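PDB 4O5J: uncharacterized protein from Helicobacter pylori, which probably acts as an outer-membrane adhesin, SabA, that binds sialylated carbohydrates of the host through its extracellular domain and so attaches the bacterium. Local coordinates for residues Glu35-Tyr40 / Asn386-Leu391; Lys282-Ile287 / Arg369-Leu374. All coordinates share one frame; numbering follows the deposited sequence.

Contact 1: residues Glu35-Tyr40 / Asn386-Leu391; sequences EQLSQY and NDAKTL
Y40, L37 and Q36 meet D387, A388 and L391 in an apolar helix-to-helix contact between the first helix of the modelled chain, 29-54, and the last, 343-396. The two run close to antiparallel (151°), as in a two-stranded helical stalk, their local axes 9.0 Å apart at the nearest. D387 approaches the Y40 ring from above: its CB lies over the centre of one face, 3.6 Å from the centroid, in a CH-pi contact, while the carboxylate plane is tilted 36° from the ring. L391 CD2 comes instead to the ring edge, 3.8 Å from Y40 CD1. In L391, CG lies anti to the backbone N (chi1 -168°) and CD2 continues the extended chain, which carries this methyl across to rest 3.4 Å from L37 N and 3.7 Å from Q36 CB. L37 CD1 reaches A388 instead, 4.0 Å from its CB, and A388 CB touches Y40 CB; the CA atoms of L37 and A388, 5.6 Å apart, are the nearest pair across the segments. Cohesion thus rests on apolar surface and a CH-pi contact rather than hydrogen bonds, with D387 lending the ring its methylene while its carboxylate lies at the partly exposed margin.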
# COMPACT_ATOMS: atom_id res chain seq x y z
N GLU A 35 29.09 34.14 2.11
CA GLU A 35 28.22 32.95 2.16
C GLU A 35 26.91 33.26 2.85
O GLU A 35 25.85 32.82 2.41
CB GLU A 35 28.86 31.82 2.88
CG GLU A 35 29.87 31.10 2.03
CD GLU A 35 30.75 30.11 2.81
OE1 GLU A 35 31.36 29.23 2.15
OE2 GLU A 35 30.86 30.22 4.05
N GLN A 36 27.01 34.03 3.93
CA GLN A 36 25.86 34.42 4.69
C GLN A 36 24.94 35.32 3.85
O GLN A 36 23.75 35.08 3.76
CB GLN A 36 26.35 35.11 5.92
CG GLN A 36 25.35 35.11 7.02
CD GLN A 36 25.99 35.64 8.29
OE1 GLN A 36 26.94 36.42 8.25
NE2 GLN A 36 25.47 35.20 9.41
N LEU A 37 25.49 36.34 3.20
CA LEU A 37 24.75 37.23 2.32
C LEU A 37 24.04 36.38 1.25
O LEU A 37 22.87 36.58 0.95
CB LEU A 37 25.70 38.25 1.65
CG LEU A 37 25.07 39.21 0.64
CD1 LEU A 37 23.91 39.97 1.27
CD2 LEU A 37 26.14 40.19 0.10
N SER A 38 24.78 35.44 0.68
CA SER A 38 24.25 34.53 -0.32
C SER A 38 23.01 33.76 0.18
O SER A 38 22.03 33.62 -0.55
CB SER A 38 25.32 33.56 -0.71
OG SER A 38 24.76 32.59 -1.54
N GLN A 39 23.07 33.25 1.40
CA GLN A 39 21.96 32.52 2.00
C GLN A 39 20.77 33.40 2.24
O GLN A 39 19.63 33.02 1.96
CB GLN A 39 22.38 31.86 3.31
CG GLN A 39 23.37 30.72 3.04
CD GLN A 39 23.93 30.17 4.34
OE1 GLN A 39 23.53 30.58 5.41
NE2 GLN A 39 24.88 29.26 4.25
N TYR A 40 21.02 34.59 2.76
CA TYR A 40 19.95 35.55 2.98
C TYR A 40 19.19 35.88 1.70
O TYR A 40 17.96 35.97 1.69
CB TYR A 40 20.50 36.83 3.57
CG TYR A 40 20.75 36.78 5.05
CD1 TYR A 40 21.78 37.55 5.63
CD2 TYR A 40 19.94 36.03 5.89
CE1 TYR A 40 22.02 37.55 6.98
CE2 TYR A 40 20.17 36.01 7.26
CZ TYR A 40 21.22 36.79 7.77
OH TYR A 40 21.49 36.83 9.09
N ASN A 386 16.08 42.92 5.02
CA ASN A 386 16.88 43.81 5.85
C ASN A 386 18.25 43.22 6.23
O ASN A 386 19.27 43.93 6.22
CB ASN A 386 16.12 44.23 7.11
CG ASN A 386 14.89 45.07 6.76
OD1 ASN A 386 14.66 45.44 5.59
ND2 ASN A 386 14.08 45.34 7.75
N ASP A 387 18.28 41.93 6.57
CA ASP A 387 19.50 41.26 6.92
C ASP A 387 20.48 41.36 5.76
O ASP A 387 21.61 41.80 5.93
CB ASP A 387 19.22 39.81 7.23
CG ASP A 387 18.54 39.64 8.57
OD1 ASP A 387 18.66 40.58 9.38
OD2 ASP A 387 17.88 38.58 8.83
N ALA A 388 20.01 41.03 4.57
CA ALA A 388 20.84 41.13 3.38
C ALA A 388 21.34 42.57 3.15
O ALA A 388 22.51 42.79 2.95
CB ALA A 388 20.09 40.63 2.17
N LYS A 389 20.44 43.55 3.17
CA LYS A 389 20.80 44.96 2.95
C LYS A 389 21.90 45.38 3.94
O LYS A 389 22.89 46.02 3.55
CB LYS A 389 19.57 45.84 3.13
CG LYS A 389 19.81 47.29 2.89
CD LYS A 389 18.56 48.14 3.03
CE LYS A 389 19.04 49.58 3.01
NZ LYS A 389 17.97 50.57 3.16
N THR A 390 21.74 44.96 5.19
CA THR A 390 22.69 45.27 6.25
C THR A 390 24.07 44.63 5.99
O THR A 390 25.10 45.29 6.08
CB THR A 390 22.15 44.77 7.58
OG1 THR A 390 21.02 45.58 7.91
CG2 THR A 390 23.18 44.88 8.69
N LEU A 391 24.04 43.33 5.71
CA LEU A 391 25.24 42.54 5.52
C LEU A 391 26.02 43.06 4.30
O LEU A 391 27.27 43.22 4.34
CB LEU A 391 24.83 41.08 5.32
CG LEU A 391 25.98 40.10 5.38
CD1 LEU A 391 26.97 40.46 6.48
CD2 LEU A 391 25.44 38.72 5.61

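Contact 2: residues Lys282-Ile287 / Arg369-Leu374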
# COMPACT_ATOMS: atom_id res chain seq x y z
N LYS A 282 -9.58 29.97 6.85
CA LYS A 282 -10.17 28.63 6.80
C LYS A 282 -9.77 27.87 5.51
O LYS A 282 -9.32 26.72 5.57
CB LYS A 282 -11.71 28.73 6.92
CG LYS A 282 -12.43 27.52 6.40
CD LYS A 282 -12.78 26.59 7.56
CE LYS A 282 -14.03 25.78 7.22
NZ LYS A 282 -13.93 24.60 8.12
N PHE A 283 -9.92 28.50 4.33
CA PHE A 283 -9.54 27.88 3.06
C PHE A 283 -8.02 27.60 3.04
O PHE A 283 -7.56 26.50 2.64
CB PHE A 283 -9.92 28.81 1.90
CG PHE A 283 -9.39 28.35 0.59
CD1 PHE A 283 -10.09 27.41 -0.15
CD2 PHE A 283 -8.19 28.84 0.11
CE1 PHE A 283 -9.60 26.96 -1.37
CE2 PHE A 283 -7.71 28.39 -1.10
CZ PHE A 283 -8.41 27.44 -1.83
N ALA A 284 -7.26 28.58 3.49
CA ALA A 284 -5.83 28.43 3.62
C ALA A 284 -5.43 27.19 4.39
O ALA A 284 -4.57 26.43 3.94
CB ALA A 284 -5.24 29.61 4.27
N LYS A 285 -6.04 26.98 5.54
CA LYS A 285 -5.61 25.90 6.40
C LYS A 285 -6.13 24.58 5.85
O LYS A 285 -5.47 23.53 5.92
CB LYS A 285 -6.12 26.16 7.82
CG LYS A 285 -5.74 25.05 8.74
CD LYS A 285 -6.47 25.08 10.05
CE LYS A 285 -6.17 23.75 10.72
NZ LYS A 285 -6.95 23.57 11.96
N ASP A 286 -7.29 24.64 5.21
CA ASP A 286 -7.93 23.40 4.71
C ASP A 286 -7.24 22.87 3.48
O ASP A 286 -7.06 21.66 3.37
CB ASP A 286 -9.45 23.58 4.43
CG ASP A 286 -10.31 23.51 5.73
OD1 ASP A 286 -9.77 23.02 6.77
OD2 ASP A 286 -11.53 23.96 5.74
N ILE A 287 -6.86 23.75 2.54
CA ILE A 287 -6.23 23.28 1.33
C ILE A 287 -4.88 22.67 1.72
O ILE A 287 -4.45 21.70 1.10
CB ILE A 287 -6.09 24.39 0.25
CG1 ILE A 287 -5.69 23.77 -1.09
CG2 ILE A 287 -5.10 25.47 0.68
CD1 ILE A 287 -5.60 24.83 -2.19
N ARG A 369 1.06 24.97 0.74
CA ARG A 369 1.87 25.41 1.84
C ARG A 369 2.09 26.93 1.75
O ARG A 369 2.04 27.65 2.77
CB ARG A 369 3.20 24.66 1.86
CG ARG A 369 4.21 25.13 2.92
CD ARG A 369 5.35 24.10 3.13
NE ARG A 369 5.73 23.50 1.87
CZ ARG A 369 5.77 22.17 1.62
NH1 ARG A 369 5.45 21.27 2.58
NH2 ARG A 369 6.14 21.70 0.42
N ASP A 370 2.31 27.43 0.54
CA ASP A 370 2.53 28.88 0.39
C ASP A 370 1.26 29.68 0.73
O ASP A 370 1.33 30.75 1.35
CB ASP A 370 2.94 29.20 -1.04
CG ASP A 370 4.35 28.62 -1.42
OD1 ASP A 370 5.20 28.37 -0.51
OD2 ASP A 370 4.62 28.43 -2.64
N VAL A 371 0.11 29.19 0.29
CA VAL A 371 -1.20 29.81 0.64
C VAL A 371 -1.31 29.85 2.14
O VAL A 371 -1.63 30.86 2.71
CB VAL A 371 -2.39 29.07 0.01
CG1 VAL A 371 -3.75 29.51 0.60
CG2 VAL A 371 -2.36 29.25 -1.50
N TYR A 372 -0.98 28.75 2.80
CA TYR A 372 -1.06 28.73 4.25
C TYR A 372 -0.07 29.66 4.95
O TYR A 372 -0.39 30.24 5.97
CB TYR A 372 -0.86 27.34 4.73
CG TYR A 372 -0.95 27.20 6.23
CD1 TYR A 372 -2.17 27.32 6.90
CD2 TYR A 372 0.19 26.90 6.97
CE1 TYR A 372 -2.23 27.16 8.28
CE2 TYR A 372 0.15 26.76 8.34
CZ TYR A 372 -1.05 26.85 8.97
OH TYR A 372 -1.06 26.69 10.33
N ASN A 373 1.15 29.76 4.44
CA ASN A 373 2.19 30.55 5.07
C ASN A 373 2.25 32.02 4.62
O ASN A 373 3.15 32.75 5.05
CB ASN A 373 3.55 29.90 4.81
CG ASN A 373 3.69 28.63 5.57
OD1 ASN A 373 4.00 27.63 5.01
ND2 ASN A 373 3.38 28.67 6.83
N LEU A 374 1.29 32.44 3.80
CA LEU A 374 1.37 33.77 3.18
C LEU A 374 1.69 34.86 4.16
O LEU A 374 2.65 35.59 4.03
CB LEU A 374 0.04 34.07 2.51
CG LEU A 374 -0.06 35.49 1.87
CD1 LEU A 374 1.27 35.76 1.05
CD2 LEU A 374 -1.23 35.53 0.81
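Helices 281-309 and 343-396 pass each other nearly antiparallel here, at 143° between their local directions, with axes 8.1 Å apart at closest approach and the CA atoms of A284 and Y372 separated by just 4.8 Å. This illustrates how a small residue at a crossing point allows close helix packing: A284 has only a methyl to place there, and the neighbouring helix meets its backbone as much as its side chain. V371 supplies the main apolar contact. Its CG1, anti to the backbone N (chi1 168°), lies 3.8 Å from A284 CA and 4.0 Å from A284 CB. The same methyl has wider contacts with I287 CG2, at 4.3 Å, and with F283 CE2, which it approaches obliquely to the ring. One valine branch therefore gathers three side chains spaced along the facing helix.

Y372 forms the outer part of the interface. Its CB sits 3.9 Å from A284 O, and its ring continues along K285, with CD1 3.8 Å from K285 CA and CE1 near K285 CB and CG. The two side chains lie side by side and point the same way, so the lysine contributes its aliphatic stem while its chain extends onward. The chemistry accordingly grades from a buried cluster around V371 to an exposed margin at Y372 and K285.

Helix 57-76 closes the inner side: V60 touches both F283 and V371, while L64 packs on F283 and I287. Helix 29-54 lies along this same segment of the long helix: S50 and N53 hydrogen-bond the two carboxylate oxygens of D370, and I51 and A54 meet L374. Several helices thus converge around this crossing.

Contacts 1 and 2 share helix 343-396, which meets helix 281-309 in contact 2 and, further along the chain, helix 29-54 in contact 1; helix 29-54 already lies beside it at contact 2. Their centres are 28 Å apart and their nearest atoms about 15 Å, so the two do not touch. Both segments of contact 2 fall, in sequence, between those of contact 1, which joins segments near the two ends of the modelled chain. Contact 1 lies further out, 45 Å from the chain's centre against 28 Å for contact 2, on the same side. Together they exemplify how one long helix can link a multi-helix body to a projecting antiparallel pair.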